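Local coordinates for ABC transporter periplasmic substrate-binding protein (Desulfovibrio alaskensis, PDB 5MY5) that probably binds tungstate with high selectivity in the periplasm and delivers it to an ABC transporter for uptake into the cell, at residues F138-D143 with K149-L154; P161-E164 with W168-Q171; Q174-T179 with R194-K199; A253-I258 with F269-E274. The protein carries 2 engineered substitutions. All blocks are in the same frame, centred on the assembly; numbering follows the deposited sequence.

Contact 1: residues F138-D143 with K149-L154; sequences FVSRGD and KMEKSL
E151 reaches out of helix 146-155 and sets its carboxylate over the end of strand 138-140, where S140 and F138 receive it. S140 OG donates to E151 OE1 over 2.6 Å, a short bond that meets the oxygen on its syn side but 25° out of the carboxylate plane. The serine hydroxyl is directed by its first torsion, with OG anti to the backbone N, and the same oxygen also accepts from the G142 N-H at 3.2 Å. That second bond makes an ST turn as the chain leaves the strand, so a short hydroxyl side chain suits this position doubly. A water bridges the same two segments, accepting from R141 N and donating to E151 OE1 at 2.7 Å.

The other carboxylate oxygen, OE2, lies 3.4 Å from F138 CE1, its approach oblique to the ring, whose plane is 36° from that of the carboxylate. Y169 OH and W155 NE1 both hydrogen-bond to OE2, so each oxygen of this buried group has two polar partners, and its rotation is well fixed. A bend at chi2 (-108°) turns the carboxylate across the strand, while E151 CG packs 3.9 Å from F138 CE1. Glutamate is long enough to reach the strand from the helix and offers two acceptors there. Beyond the strand, R141 NH2 and D143 OD2 form a 2.9 Å salt bridge that braces the loop. Helix 146-155 thus lies on the strand it follows, as the connecting helix does in a beta-alpha-beta unit of a periplasmic-binding-protein lobe.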
loop_
_atom_site.group_PDB
_atom_site.type_symbol
_atom_site.label_atom_id
_atom_site.label_comp_id
_atom_site.label_asym_id
_atom_site.label_seq_id
_atom_site.Cartn_x
_atom_site.Cartn_y
_atom_site.Cartn_z
ATOM N N PHE A 138 18.586 8.662 7.822
ATOM C CA PHE A 138 17.229 8.337 7.279
ATOM C C PHE A 138 17.487 7.563 5.972
ATOM O O PHE A 138 18.194 8.052 5.062
ATOM C CB PHE A 138 16.376 9.538 6.975
ATOM C CG PHE A 138 14.984 9.160 6.533
ATOM C CD1 PHE A 138 14.755 8.813 5.193
ATOM C CD2 PHE A 138 13.907 9.004 7.438
ATOM C CE1 PHE A 138 13.516 8.399 4.757
ATOM C CE2 PHE A 138 12.673 8.583 7.003
ATOM C CZ PHE A 138 12.467 8.275 5.710
ATOM N N VAL A 139 16.873 6.398 5.838
ATOM C CA VAL A 139 17.118 5.524 4.724
ATOM C C VAL A 139 15.910 5.442 3.794
ATOM O O VAL A 139 14.820 5.046 4.163
ATOM C CB VAL A 139 17.497 4.105 5.195
ATOM C CG1 VAL A 139 17.953 3.318 4.050
ATOM C CG2 VAL A 139 18.569 4.109 6.280
ATOM N N SER A 140 16.117 5.912 2.564
ATOM C CA SER A 140 15.164 5.866 1.448
ATOM C C SER A 140 15.379 4.596 0.584
ATOM O O SER A 140 16.572 4.256 0.322
ATOM C CB SER A 140 15.374 7.132 0.520
ATOM O OG SER A 140 14.563 7.169 -0.587
ATOM N N ARG A 141 14.305 4.083 0.043
ATOM C CA ARG A 141 14.356 3.035 -0.997
ATOM C C ARG A 141 15.188 3.515 -2.227
ATOM O O ARG A 141 15.913 2.698 -2.807
ATOM C CB ARG A 141 12.982 2.653 -1.441
ATOM C CG ARG A 141 12.097 1.953 -0.397
ATOM C CD ARG A 141 12.482 0.509 -0.257
ATOM N NE ARG A 141 12.178 -0.192 -1.514
ATOM C CZ ARG A 141 11.030 -0.687 -1.878
ATOM N NH1 ARG A 141 9.961 -0.732 -1.097
ATOM N NH2 ARG A 141 10.927 -1.242 -3.092
ATOM N N GLY A 142 15.084 4.806 -2.612
ATOM C CA GLY A 142 15.779 5.331 -3.826
ATOM C C GLY A 142 15.594 4.509 -5.099
ATOM O O GLY A 142 16.499 4.478 -5.893
ATOM N N ASP A 143 14.424 3.907 -5.309
ATOM C CA ASP A 143 14.237 2.986 -6.454
ATOM C C ASP A 143 13.010 3.238 -7.298
ATOM O O ASP A 143 12.674 2.387 -8.164
ATOM C CB ASP A 143 14.223 1.535 -5.926
ATOM C CG ASP A 143 13.008 1.197 -5.123
ATOM O OD1 ASP A 143 12.243 2.093 -4.685
ATOM O OD2 ASP A 143 12.880 0.010 -4.825
ATOM N N LYS A 149 8.004 6.551 -3.792
ATOM C CA LYS A 149 7.172 7.667 -4.116
ATOM C C LYS A 149 6.377 8.233 -2.897
ATOM O O LYS A 149 6.287 9.457 -2.713
ATOM C CB LYS A 149 6.254 7.261 -5.263
ATOM C CG LYS A 149 6.982 7.261 -6.605
ATOM C CD LYS A 149 6.162 6.528 -7.666
ATOM C CE LYS A 149 6.968 6.370 -8.938
ATOM N NZ LYS A 149 6.192 5.508 -9.869
ATOM N N MET A 150 5.807 7.339 -2.071
ATOM C CA MET A 150 5.166 7.722 -0.876
ATOM C C MET A 150 6.108 8.440 0.090
ATOM O O MET A 150 5.795 9.545 0.571
ATOM C CB MET A 150 4.589 6.474 -0.232
ATOM C CG MET A 150 3.909 6.580 1.101
ATOM S SD MET A 150 2.623 7.835 1.131
ATOM C CE MET A 150 2.585 7.900 2.870
ATOM N N GLU A 151 7.317 7.891 0.249
ATOM C CA GLU A 151 8.308 8.520 1.132
ATOM C C GLU A 151 8.674 9.909 0.626
ATOM O O GLU A 151 8.702 10.888 1.410
ATOM C CB GLU A 151 9.519 7.630 1.301
ATOM C CG GLU A 151 10.694 8.197 2.123
ATOM C CD GLU A 151 11.905 8.576 1.309
ATOM O OE1 GLU A 151 12.184 7.838 0.329
ATOM O OE2 GLU A 151 12.562 9.560 1.698
ATOM N N LYS A 152 8.900 10.021 -0.691
ATOM C CA LYS A 152 9.247 11.339 -1.219
ATOM C C LYS A 152 8.118 12.310 -0.960
ATOM O O LYS A 152 8.380 13.484 -0.652
ATOM C CB LYS A 152 9.472 11.299 -2.704
ATOM C CG LYS A 152 10.826 10.721 -2.993
ATOM C CD LYS A 152 11.289 10.805 -4.463
ATOM C CE LYS A 152 10.681 9.718 -5.306
ATOM N NZ LYS A 152 11.025 9.861 -6.767
ATOM N N SER A 153 6.877 11.869 -1.090
ATOM C CA SER A 153 5.721 12.728 -0.901
ATOM C C SER A 153 5.675 13.278 0.514
ATOM O O SER A 153 5.149 14.365 0.707
ATOM C CB SER A 153 4.382 12.037 -1.260
ATOM O OG SER A 153 3.855 11.180 -0.241
ATOM N N LEU A 154 6.135 12.508 1.510
ATOM C CA LEU A 154 6.123 12.941 2.914
ATOM C C LEU A 154 7.020 14.128 3.164
ATOM O O LEU A 154 6.661 15.097 3.911
ATOM C CB LEU A 154 6.589 11.848 3.848
ATOM C CG LEU A 154 5.777 10.532 3.845
ATOM C CD1 LEU A 154 6.242 9.554 4.879
ATOM C CD2 LEU A 154 4.293 10.766 4.009
HETATM O O HOH W 1 11.744 5.170 0.570
#

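Contact 2: residues P161-E164 with W168-Q171; sequences PSPE and WYVQ. Engineered in segment 161-164: P161 (natural residue Ser).
P163 lies over one face of the Y169 ring, its CG 3.9 Å from the ring centroid and 19° off the normal, a CH-pi contact displaced toward the ring's rim. The proline belongs to the loop that closes a beta-alpha-beta crossover, leading from helix 146-155 into strand 169-171, and Y169 is the first residue of that strand. Proline suits the place because its compact ring can lay slightly polarised C-H groups on the aromatic face and limits the freedom of the loop.

The ring of P163 also touches a second aromatic side chain: CB comes within 3.6 Å of W168 CH2, obliquely to the indole. W168 holds CG between its backbone N and carbonyl carbon (chi1 52°), a torsion that brings the six-membered end of the indole back to the proline and leaves Y169 CB over one indole face. W168 also packs on F138 of the neighbouring parallel strand. A bound sodium ion is also close, about 4 Å from the W168 side chain.

E164 adds its backbone to the cover, CA lying 3.8 Å from Y169 CD2, while its carboxylate stays exposed and OE2 accepts a 3.1 Å hydrogen bond from S162 OG. The P163 carbonyl approaches the start of the tyrosine side chain too, with P163 O 3.3 Å from Y169 CB.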
loop_
_atom_site.group_PDB
_atom_site.type_symbol
_atom_site.label_atom_id
_atom_site.label_comp_id
_atom_site.label_asym_id
_atom_site.label_seq_id
_atom_site.Cartn_x
_atom_site.Cartn_y
_atom_site.Cartn_z
ATOM N N PRO A 161 13.809 22.126 3.630
ATOM C CA PRO A 161 14.102 21.820 2.282
ATOM C C PRO A 161 14.131 20.295 2.035
ATOM O O PRO A 161 14.302 19.489 2.956
ATOM C CB PRO A 161 15.532 22.340 2.098
ATOM C CG PRO A 161 16.126 22.347 3.413
ATOM C CD PRO A 161 15.008 22.477 4.402
ATOM N N SER A 162 14.018 19.955 0.784
ATOM C CA SER A 162 14.253 18.518 0.332
ATOM C C SER A 162 15.537 17.967 0.952
ATOM O O SER A 162 16.564 18.669 0.969
ATOM C CB SER A 162 14.350 18.464 -1.181
ATOM O OG SER A 162 14.783 17.167 -1.667
ATOM N N PRO A 163 15.556 16.672 1.371
ATOM C CA PRO A 163 16.727 16.133 2.035
ATOM C C PRO A 163 17.717 15.406 1.096
ATOM O O PRO A 163 18.712 14.839 1.568
ATOM C CB PRO A 163 16.098 15.084 2.943
ATOM C CG PRO A 163 15.027 14.551 2.155
ATOM C CD PRO A 163 14.393 15.796 1.552
ATOM N N GLU A 164 17.417 15.452 -0.185
ATOM C CA GLU A 164 18.050 14.537 -1.083
ATOM C C GLU A 164 19.533 14.734 -1.177
ATOM O O GLU A 164 20.203 13.768 -1.446
ATOM C CB GLU A 164 17.446 14.553 -2.486
ATOM C CG GLU A 164 17.635 15.820 -3.271
ATOM C CD GLU A 164 16.721 15.866 -4.493
ATOM O OE1 GLU A 164 16.846 14.938 -5.345
ATOM O OE2 GLU A 164 15.890 16.819 -4.590
ATOM N N TRP A 168 23.213 12.615 5.545
ATOM C CA TRP A 168 22.495 11.728 6.485
ATOM C C TRP A 168 21.385 10.945 5.763
ATOM O O TRP A 168 20.872 9.994 6.347
ATOM C CB TRP A 168 21.955 12.462 7.728
ATOM C CG TRP A 168 21.161 13.628 7.430
ATOM C CD1 TRP A 168 21.610 14.945 7.404
ATOM C CD2 TRP A 168 19.764 13.713 7.069
ATOM N NE1 TRP A 168 20.651 15.772 7.012
ATOM C CE2 TRP A 168 19.477 15.071 6.816
ATOM C CE3 TRP A 168 18.702 12.750 6.858
ATOM C CZ2 TRP A 168 18.284 15.503 6.428
ATOM C CZ3 TRP A 168 17.443 13.222 6.522
ATOM C CH2 TRP A 168 17.213 14.586 6.313
ATOM N N TYR A 169 20.997 11.357 4.589
ATOM C CA TYR A 169 19.968 10.792 3.805
ATOM C C TYR A 169 20.462 9.737 2.839
ATOM O O TYR A 169 21.279 10.090 1.948
ATOM C CB TYR A 169 19.256 11.870 3.003
ATOM C CG TYR A 169 17.966 11.469 2.248
ATOM C CD1 TYR A 169 16.762 11.210 2.938
ATOM C CD2 TYR A 169 17.944 11.315 0.906
ATOM C CE1 TYR A 169 15.616 10.898 2.241
ATOM C CE2 TYR A 169 16.820 10.993 0.212
ATOM C CZ TYR A 169 15.598 10.756 0.890
ATOM O OH TYR A 169 14.475 10.503 0.200
ATOM N N VAL A 170 20.174 8.486 3.123
ATOM C CA VAL A 170 20.751 7.293 2.423
ATOM C C VAL A 170 19.712 6.801 1.438
ATOM O O VAL A 170 18.536 6.633 1.754
ATOM C CB VAL A 170 21.077 6.221 3.480
ATOM C CG1 VAL A 170 21.537 4.952 2.763
ATOM C CG2 VAL A 170 22.076 6.674 4.506
ATOM N N GLN A 171 20.107 6.562 0.199
ATOM C CA GLN A 171 19.246 6.005 -0.854
ATOM C C GLN A 171 19.818 4.620 -1.251
ATOM O O GLN A 171 20.923 4.518 -1.757
ATOM C CB GLN A 171 19.207 6.917 -2.064
ATOM C CG GLN A 171 18.583 8.265 -1.736
ATOM C CD GLN A 171 18.502 9.233 -2.891
ATOM O OE1 GLN A 171 19.539 9.670 -3.308
ATOM N NE2 GLN A 171 17.332 9.522 -3.417
HETATM O O HOH W 2 21.947 11.877 -0.197
#

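Contact 3: residues Q174-T179 with R194-K199; sequences QGMLRT and RGTYIK
Flat groups play no part where M176 and L177 meet T196: no ring, amide or guanidinium has a face or an edge in this contact, and the Y197 ring starts from the side of its helix turned away from it. The packing is between aliphatic branches, at the first turns of helices 176-186 and 194-203. These two helices flank strand 189-193 in the chain, a helix-strand-helix piece of an alpha/beta lobe of the periplasmic-binding-protein fold.

T196 is the centre of the contact. Its methyl CG2 sits 3.7 Å from M176 CG and equally 3.7 Å from L177 CD2, touching two successive residues of the facing helix. The first torsion explains the split role of the threonine: CG2 stands anti to the backbone N and takes the apolar side, while OG1 is left to hydrogen-bond with D193 OD1, just ahead of the helix. A beta-branched residue with one methyl and one hydroxyl therefore serves both the helix start and the packing.

M176 meets the methyl with the root of its chain; bends at chi2 (71°) and chi3 then carry its end away from T196, and the side chain also packs on T192 and D193 of strand 189-193. L177 begins more to the flank and extends one methyl across, closing the contact at its exposed border. The first turn of helix 176-186 is secured from within. G175, at the N-cap, offers its carbonyl to two donors: G175 O accepts from T179 N at 3.0 Å and, with the hydroxyl 40° above the carbonyl plane, from T179 OG1 at 2.8 Å.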
loop_
_atom_site.group_PDB
_atom_site.type_symbol
_atom_site.label_atom_id
_atom_site.label_comp_id
_atom_site.label_asym_id
_atom_site.label_seq_id
_atom_site.Cartn_x
_atom_site.Cartn_y
_atom_site.Cartn_z
ATOM N N GLN A 174 17.363 -0.284 -3.252
ATOM C CA GLN A 174 16.968 -1.693 -3.007
ATOM C C GLN A 174 15.557 -1.815 -2.514
ATOM O O GLN A 174 14.907 -0.803 -2.256
ATOM C CB GLN A 174 17.915 -2.336 -2.024
ATOM C CG GLN A 174 19.361 -2.395 -2.477
ATOM C CD GLN A 174 20.291 -2.958 -1.421
ATOM O OE1 GLN A 174 20.723 -2.272 -0.483
ATOM N NE2 GLN A 174 20.647 -4.255 -1.569
ATOM N N GLY A 175 15.027 -3.047 -2.420
ATOM C CA GLY A 175 13.747 -3.299 -1.904
ATOM C C GLY A 175 13.585 -3.075 -0.423
ATOM O O GLY A 175 14.488 -2.645 0.312
ATOM N N MET A 176 12.373 -3.349 0.011
ATOM C CA MET A 176 11.994 -2.938 1.365
ATOM C C MET A 176 12.785 -3.642 2.441
ATOM O O MET A 176 13.316 -2.982 3.402
ATOM C CB MET A 176 10.497 -3.049 1.622
ATOM C CG MET A 176 9.990 -2.274 2.782
ATOM S SD MET A 176 9.991 -0.499 2.531
ATOM C CE MET A 176 11.480 -0.072 3.452
ATOM N N LEU A 177 12.903 -4.977 2.391
ATOM C CA LEU A 177 13.642 -5.664 3.424
ATOM C C LEU A 177 15.096 -5.270 3.489
ATOM O O LEU A 177 15.675 -4.986 4.576
ATOM C CB LEU A 177 13.496 -7.202 3.228
ATOM C CG LEU A 177 12.195 -7.803 3.716
ATOM C CD1 LEU A 177 12.164 -9.274 3.276
ATOM C CD2 LEU A 177 12.066 -7.682 5.256
ATOM N N ARG A 178 15.726 -5.108 2.360
ATOM C CA ARG A 178 17.104 -4.679 2.316
ATOM C C ARG A 178 17.264 -3.260 2.960
ATOM O O ARG A 178 18.252 -2.973 3.643
ATOM C CB ARG A 178 17.642 -4.639 0.931
ATOM C CG ARG A 178 17.924 -6.024 0.298
ATOM C CD ARG A 178 19.073 -6.744 1.007
ATOM N NE ARG A 178 19.485 -7.864 0.170
ATOM C CZ ARG A 178 20.490 -8.723 0.390
ATOM N NH1 ARG A 178 21.173 -8.696 1.515
ATOM N NH2 ARG A 178 20.751 -9.655 -0.521
ATOM N N THR A 179 16.330 -2.417 2.678
ATOM C CA THR A 179 16.418 -1.024 3.125
ATOM C C THR A 179 16.234 -1.013 4.612
ATOM O O THR A 179 16.915 -0.235 5.312
ATOM C CB THR A 179 15.355 -0.234 2.371
ATOM O OG1 THR A 179 15.696 -0.195 0.969
ATOM C CG2 THR A 179 15.156 1.185 2.884
ATOM N N ARG A 194 3.681 -1.335 6.652
ATOM C CA ARG A 194 3.500 -2.143 7.887
ATOM C C ARG A 194 3.671 -3.602 7.648
ATOM O O ARG A 194 4.293 -4.274 8.492
ATOM C CB ARG A 194 2.190 -1.897 8.525
ATOM C CG ARG A 194 2.042 -2.540 9.940
ATOM C CD ARG A 194 0.650 -2.231 10.485
ATOM N NE ARG A 194 0.371 -0.823 10.774
ATOM C CZ ARG A 194 0.683 -0.219 11.925
ATOM N NH1 ARG A 194 1.324 -0.850 12.899
ATOM N NH2 ARG A 194 0.362 1.072 12.072
ATOM N N GLY A 195 3.185 -4.120 6.542
ATOM C CA GLY A 195 3.287 -5.556 6.256
ATOM C C GLY A 195 4.719 -6.051 6.304
ATOM O O GLY A 195 5.070 -7.027 6.940
ATOM N N THR A 196 5.632 -5.350 5.584
ATOM C CA THR A 196 7.019 -5.743 5.570
ATOM C C THR A 196 7.620 -5.601 6.998
ATOM O O THR A 196 8.401 -6.480 7.361
ATOM C CB THR A 196 7.845 -4.919 4.573
ATOM O OG1 THR A 196 7.273 -5.032 3.237
ATOM C CG2 THR A 196 9.222 -5.406 4.505
ATOM N N TYR A 197 7.251 -4.543 7.737
ATOM C CA TYR A 197 7.666 -4.460 9.120
ATOM C C TYR A 197 7.263 -5.726 9.956
ATOM O O TYR A 197 8.118 -6.291 10.655
ATOM C CB TYR A 197 7.231 -3.217 9.841
ATOM C CG TYR A 197 7.851 -3.183 11.198
ATOM C CD1 TYR A 197 9.202 -2.923 11.316
ATOM C CD2 TYR A 197 7.087 -3.424 12.373
ATOM C CE1 TYR A 197 9.794 -2.932 12.591
ATOM C CE2 TYR A 197 7.679 -3.493 13.606
ATOM C CZ TYR A 197 8.997 -3.242 13.704
ATOM O OH TYR A 197 9.548 -3.195 14.937
ATOM N N ILE A 198 5.990 -6.055 9.871
ATOM C CA ILE A 198 5.492 -7.260 10.570
ATOM C C ILE A 198 6.378 -8.492 10.218
ATOM O O ILE A 198 6.792 -9.293 11.117
ATOM C CB ILE A 198 3.998 -7.448 10.273
ATOM C CG1 ILE A 198 3.146 -6.406 10.951
ATOM C CG2 ILE A 198 3.602 -8.911 10.642
ATOM C CD1 ILE A 198 1.771 -6.339 10.376
ATOM N N LYS A 199 6.691 -8.730 8.942
ATOM C CA LYS A 199 7.499 -9.891 8.562
ATOM C C LYS A 199 8.907 -9.763 9.106
ATOM O O LYS A 199 9.500 -10.752 9.605
ATOM C CB LYS A 199 7.500 -10.075 7.007
ATOM C CG LYS A 199 6.100 -10.470 6.493
ATOM C CD LYS A 199 5.984 -10.587 4.971
ATOM C CE LYS A 199 4.582 -11.137 4.595
ATOM N NZ LYS A 199 4.130 -10.887 3.159
#

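Contact 4: residues A253-I258 with F269-E274; sequences ATQKTI and FTPNAE
At the C-terminal end of the chain, helix 252-260 runs into a short antiparallel hairpin of strands 262-263 and 266-271, and the second strand and its tail pass back along the helix, against Q255 and I258. Q255 is the main polar link: its OE1 accepts from the A273 backbone N at 3.0 Å, with an N-H...O angle of 155° and the donor 40° above the plane of the amide. A bend at chi2 (-81°) turns this amide along the passing tail. Its other end is held too, NE2 donating to M249 O and L102 O, so glutamine suits the site by accepting with one end and donating with the other.

The same side chain is packed closely by its neighbours. P271 slides past it in the opposite direction, with CB 3.2 Å from Q255 OE1, and A273 CB rests 3.4 Å from Q255 CD; the compact proline ring and the alanine methyl fit close against the amide. Strand 266-271 is also an antiparallel partner of strand 100-112 in the central sheet, so the helix packs against a strand joined to that sheet, in the lobe that holds both chain termini in this periplasmic-binding-protein fold. One turn along, I258 CG2 touches F269 CB at 3.7 Å, an apolar pair in the buried part of the contact, and the phenyl ring leads on to L41 of helix 41-53. A water accepts from F269 N at 2.9 Å and lies 3.0 Å from I258 O.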
loop_
_atom_site.group_PDB
_atom_site.type_symbol
_atom_site.label_atom_id
_atom_site.label_comp_id
_atom_site.label_asym_id
_atom_site.label_seq_id
_atom_site.Cartn_x
_atom_site.Cartn_y
_atom_site.Cartn_z
ATOM N N ALA A 253 -20.329 -7.526 5.899
ATOM C CA ALA A 253 -19.720 -8.776 6.324
ATOM C C ALA A 253 -18.302 -8.850 5.728
ATOM O O ALA A 253 -17.407 -9.289 6.391
ATOM C CB ALA A 253 -20.552 -9.994 5.905
ATOM N N THR A 254 -18.121 -8.475 4.433
ATOM C CA THR A 254 -16.763 -8.592 3.873
ATOM C C THR A 254 -15.863 -7.490 4.434
ATOM O O THR A 254 -14.711 -7.737 4.678
ATOM C CB THR A 254 -16.774 -8.558 2.342
ATOM O OG1 THR A 254 -17.663 -9.615 1.847
ATOM C CG2 THR A 254 -15.400 -8.749 1.765
ATOM N N GLN A 255 -16.377 -6.296 4.680
ATOM C CA GLN A 255 -15.649 -5.256 5.439
ATOM C C GLN A 255 -15.100 -5.780 6.748
ATOM O O GLN A 255 -13.940 -5.634 7.073
ATOM C CB GLN A 255 -16.490 -4.024 5.570
ATOM C CG GLN A 255 -16.796 -3.290 4.257
ATOM C CD GLN A 255 -15.661 -2.419 3.851
ATOM O OE1 GLN A 255 -15.447 -1.398 4.516
ATOM N NE2 GLN A 255 -14.932 -2.797 2.756
ATOM N N LYS A 256 -15.958 -6.491 7.485
ATOM C CA LYS A 256 -15.538 -7.066 8.729
ATOM C C LYS A 256 -14.442 -8.079 8.476
ATOM O O LYS A 256 -13.465 -8.095 9.198
ATOM C CB LYS A 256 -16.761 -7.679 9.490
ATOM C CG LYS A 256 -16.415 -8.304 10.820
ATOM C CD LYS A 256 -17.658 -8.791 11.563
ATOM C CE LYS A 256 -17.217 -9.130 12.992
ATOM N NZ LYS A 256 -18.137 -10.064 13.711
ATOM N N THR A 257 -14.560 -8.937 7.462
ATOM C CA THR A 257 -13.572 -9.928 7.106
ATOM C C THR A 257 -12.218 -9.226 6.783
ATOM O O THR A 257 -11.120 -9.746 7.154
ATOM C CB THR A 257 -13.954 -10.799 5.885
ATOM O OG1 THR A 257 -15.197 -11.554 6.150
ATOM C CG2 THR A 257 -12.890 -11.794 5.513
ATOM N N ILE A 258 -12.294 -8.114 6.034
ATOM C CA ILE A 258 -11.035 -7.405 5.695
ATOM C C ILE A 258 -10.415 -6.869 6.995
ATOM O O ILE A 258 -9.175 -7.039 7.226
ATOM C CB ILE A 258 -11.372 -6.295 4.739
ATOM C CG1 ILE A 258 -11.733 -6.907 3.364
ATOM C CG2 ILE A 258 -10.208 -5.281 4.608
ATOM C CD1 ILE A 258 -12.294 -5.905 2.427
ATOM N N PHE A 269 -5.234 -4.240 7.444
ATOM C CA PHE A 269 -6.175 -3.379 6.719
ATOM C C PHE A 269 -7.273 -2.811 7.594
ATOM O O PHE A 269 -7.820 -3.586 8.396
ATOM C CB PHE A 269 -6.812 -4.196 5.621
ATOM C CG PHE A 269 -5.874 -4.693 4.567
ATOM C CD1 PHE A 269 -5.454 -3.869 3.461
ATOM C CD2 PHE A 269 -5.356 -5.962 4.632
ATOM C CE1 PHE A 269 -4.628 -4.383 2.464
ATOM C CE2 PHE A 269 -4.579 -6.447 3.643
ATOM C CZ PHE A 269 -4.145 -5.673 2.612
ATOM N N THR A 270 -7.637 -1.545 7.450
ATOM C CA THR A 270 -8.759 -0.923 8.041
ATOM C C THR A 270 -9.814 -0.822 6.905
ATOM O O THR A 270 -9.622 -0.062 5.961
ATOM C CB THR A 270 -8.404 0.443 8.641
ATOM O OG1 THR A 270 -7.356 0.280 9.571
ATOM C CG2 THR A 270 -9.571 1.078 9.251
ATOM N N PRO A 271 -10.967 -1.515 7.022
ATOM C CA PRO A 271 -12.079 -1.245 6.127
ATOM C C PRO A 271 -12.635 0.138 6.210
ATOM O O PRO A 271 -12.717 0.671 7.317
ATOM C CB PRO A 271 -13.132 -2.282 6.545
ATOM C CG PRO A 271 -12.805 -2.572 7.925
ATOM C CD PRO A 271 -11.362 -2.298 8.205
ATOM N N ASN A 272 -13.004 0.736 5.088
ATOM C CA ASN A 272 -13.535 2.071 5.062
ATOM C C ASN A 272 -14.454 2.378 3.919
ATOM O O ASN A 272 -14.571 3.503 3.497
ATOM C CB ASN A 272 -12.407 3.131 5.263
ATOM C CG ASN A 272 -11.552 3.357 4.036
ATOM O OD1 ASN A 272 -11.449 2.493 3.123
ATOM N ND2 ASN A 272 -10.944 4.509 3.988
ATOM N N ALA A 273 -15.150 1.342 3.422
ATOM C CA ALA A 273 -16.167 1.556 2.410
ATOM C C ALA A 273 -17.190 2.586 2.934
ATOM O O ALA A 273 -17.441 2.649 4.145
ATOM C CB ALA A 273 -16.797 0.238 1.979
ATOM N N GLU A 274 -17.673 3.471 2.057
ATOM C CA GLU A 274 -18.700 4.470 2.455
ATOM C C GLU A 274 -20.024 3.784 2.781
ATOM O O GLU A 274 -20.330 2.740 2.221
ATOM C CB GLU A 274 -18.925 5.497 1.341
ATOM C CG GLU A 274 -17.754 6.452 1.121
ATOM C CD GLU A 274 -17.480 7.350 2.321
ATOM O OE1 GLU A 274 -18.401 7.534 3.148
ATOM O OE2 GLU A 274 -16.352 7.887 2.426
ATOM O OXT GLU A 274 -20.844 4.233 3.595
HETATM O O HOH W 3 -6.472 -6.596 8.498
#

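Contacts 1 and 2 share one beta-alpha-beta unit and touch directly: strands 138-140 and 169-171 are parallel neighbours, with S140 N close to V170 O. Both are largely buried, yet contact 1 is built on a carboxylate and its donors, whereas contact 2 is aromatic and proline packing farther from the chain's centre. Contact 3 follows in the chain, tied to contact 1 by R141 NE and Q174 O; it is apolar and only partly buried, between two helices. Contact 4, also partly buried, joins a helix to the chain's end on the opposite side of the centre from contacts 1 and 2, mixing a hydrogen bond to a side-chain amide with apolar packing.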